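Local coordinates for uncharacterized protein (Bacillus cereus, PDB 4EUY) that is of unknown function but has a thioredoxin-like fold with a disulfide-forming CxxC pair, consistent with a role in thiol-disulfide exchange, at residues Q19-L23 with Y49-I53. Sequence-based numbering, arbitrary orientation.
Sequences QLVLL and YVEKI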
loop_
_atom_site.group_PDB
_atom_site.type_symbol
_atom_site.label_atom_id
_atom_site.label_comp_id
_atom_site.label_asym_id
_atom_site.label_seq_id
_atom_site.Cartn_x
_atom_site.Cartn_y
_atom_site.Cartn_z
ATOM N N GLN A 19 14.041 -0.332 1.351
ATOM C CA GLN A 19 13.756 0.640 0.291
ATOM C C GLN A 19 12.300 1.095 0.171
ATOM O O GLN A 19 11.730 1.631 1.110
ATOM C CB GLN A 19 14.210 0.085 -1.044
ATOM C CG GLN A 19 13.923 1.014 -2.200
ATOM C CD GLN A 19 15.159 1.314 -3.018
ATOM O OE1 GLN A 19 16.162 0.604 -2.937
ATOM N NE2 GLN A 19 15.093 2.370 -3.813
ATOM N N LEU A 20 11.673 0.885 -0.983
ATOM C CA LEU A 20 10.283 1.304 -1.182
ATOM C C LEU A 20 9.249 0.240 -0.930
ATOM O O LEU A 20 9.289 -0.803 -1.547
ATOM C CB LEU A 20 10.184 1.783 -2.612
ATOM C CG LEU A 20 9.087 2.726 -3.054
ATOM C CD1 LEU A 20 8.890 3.850 -2.069
ATOM C CD2 LEU A 20 9.366 3.264 -4.431
ATOM N N VAL A 21 8.311 0.547 -0.049
ATOM C CA VAL A 21 7.349 -0.432 0.473
ATOM C C VAL A 21 5.967 0.142 0.619
ATOM O O VAL A 21 5.806 1.280 0.985
ATOM C CB VAL A 21 7.725 -0.799 1.894
ATOM C CG1 VAL A 21 6.682 -1.728 2.515
ATOM C CG2 VAL A 21 9.112 -1.393 1.880
ATOM N N LEU A 22 4.970 -0.671 0.384
ATOM C CA LEU A 22 3.637 -0.173 0.286
ATOM C C LEU A 22 2.777 -0.995 1.245
ATOM O O LEU A 22 2.768 -2.235 1.168
ATOM C CB LEU A 22 3.162 -0.304 -1.173
ATOM C CG LEU A 22 1.688 0.050 -1.364
ATOM C CD1 LEU A 22 1.298 0.016 -2.827
ATOM C CD2 LEU A 22 0.821 -0.917 -0.579
ATOM N N LEU A 23 2.065 -0.328 2.154
ATOM C CA LEU A 23 1.144 -1.055 3.034
ATOM C C LEU A 23 -0.219 -0.917 2.515
ATOM O O LEU A 23 -0.664 0.202 2.192
ATOM C CB LEU A 23 1.121 -0.501 4.424
ATOM C CG LEU A 23 2.114 -1.234 5.296
ATOM C CD1 LEU A 23 3.506 -1.065 4.697
ATOM C CD2 LEU A 23 2.002 -0.626 6.684
ATOM N N TYR A 49 10.476 -3.346 -7.724
ATOM C CA TYR A 49 11.196 -2.760 -6.566
ATOM C C TYR A 49 10.329 -2.211 -5.438
ATOM O O TYR A 49 10.849 -1.584 -4.495
ATOM C CB TYR A 49 12.147 -1.632 -7.032
ATOM C CG TYR A 49 11.484 -0.384 -7.630
ATOM C CD1 TYR A 49 11.131 0.692 -6.831
ATOM C CD2 TYR A 49 11.263 -0.280 -9.011
ATOM C CE1 TYR A 49 10.536 1.822 -7.384
ATOM C CE2 TYR A 49 10.683 0.846 -9.575
ATOM C CZ TYR A 49 10.312 1.897 -8.762
ATOM O OH TYR A 49 9.722 3.025 -9.317
ATOM N N VAL A 50 9.020 -2.407 -5.556
ATOM C CA VAL A 50 8.120 -2.119 -4.462
ATOM C C VAL A 50 7.766 -3.399 -3.768
ATOM O O VAL A 50 7.514 -4.435 -4.405
ATOM C CB VAL A 50 6.862 -1.439 -4.947
ATOM C CG1 VAL A 50 5.987 -1.046 -3.760
ATOM C CG2 VAL A 50 7.286 -0.244 -5.787
ATOM N N GLU A 51 7.792 -3.306 -2.451
ATOM C CA GLU A 51 7.432 -4.408 -1.611
ATOM C C GLU A 51 6.076 -4.150 -1.002
ATOM O O GLU A 51 5.824 -3.100 -0.402
ATOM C CB GLU A 51 8.467 -4.625 -0.518
ATOM C CG GLU A 51 7.879 -5.287 0.720
ATOM C CD GLU A 51 8.837 -6.216 1.467
ATOM O OE1 GLU A 51 10.082 -6.020 1.293
ATOM O OE2 GLU A 51 8.303 -7.117 2.231
ATOM N N LYS A 52 5.203 -5.129 -1.145
ATOM C CA LYS A 52 3.884 -5.015 -0.574
ATOM C C LYS A 52 3.816 -5.772 0.738
ATOM O O LYS A 52 4.323 -6.923 0.877
ATOM C CB LYS A 52 2.861 -5.564 -1.552
ATOM C CG LYS A 52 1.419 -5.556 -1.074
ATOM C CD LYS A 52 0.512 -6.181 -2.145
ATOM C CE LYS A 52 0.761 -7.689 -2.341
ATOM N NZ LYS A 52 0.803 -8.466 -1.053
ATOM N N ILE A 53 3.195 -5.104 1.700
ATOM C CA ILE A 53 2.730 -5.757 2.914
ATOM C C ILE A 53 1.266 -5.507 3.096
ATOM O O ILE A 53 0.800 -4.353 3.035
ATOM C CB ILE A 53 3.443 -5.229 4.152
ATOM C CG1 ILE A 53 4.948 -5.410 3.963
ATOM C CG2 ILE A 53 2.971 -6.010 5.371
ATOM C CD1 ILE A 53 5.784 -5.047 5.166
#
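Leu20 packs against Tyr49 next to the parallel strand pair 20-27 and 50-57 of a thioredoxin-like fold. The strands belong to a beta-alpha-beta unit, joined through helix 31-45. Leu20 CD2 meets the edge of the Tyr49 ring, near the ring plane, at 3.5 Å from CE1. The first torsion of Tyr49 (chi1 65°) leaves the ring flanked by both backbone branches, and this brings it closer to Leu20 than its CB direction alone would. Tyr49 OH hydrogen-bonds to Ile100 O in helix 93-101, which helps hold the ring in place.

Leu20, Leu22, Val50 and Lys52 share one face of the sheet. There Val50 CG1 rests 3.9 Å from Leu22 CB, and Leu44 of helix 31-45 touches both residues. Lys52 NZ, the ammonium group, makes a salt bridge with Glu54 OE2.

Val21, Leu23, Glu51 and Ile53 share the other face. Glu51 runs alongside Val21, with its CB 4.1 Å from Val21 CG2. Leu23 and Ile53 run abreast as well, and Leu23 CD1 approaches Ile53 CB at 4.2 Å.

Three backbone hydrogen bonds set the parallel register. Glu51 N donates to Leu20 O at 3.1 Å, and Leu22 N donates to Glu51 O at 2.7 Å. The third is the straightest: Ile53 N reaches Leu22 O at 2.9 Å, with an angle of 174° at the hydrogen.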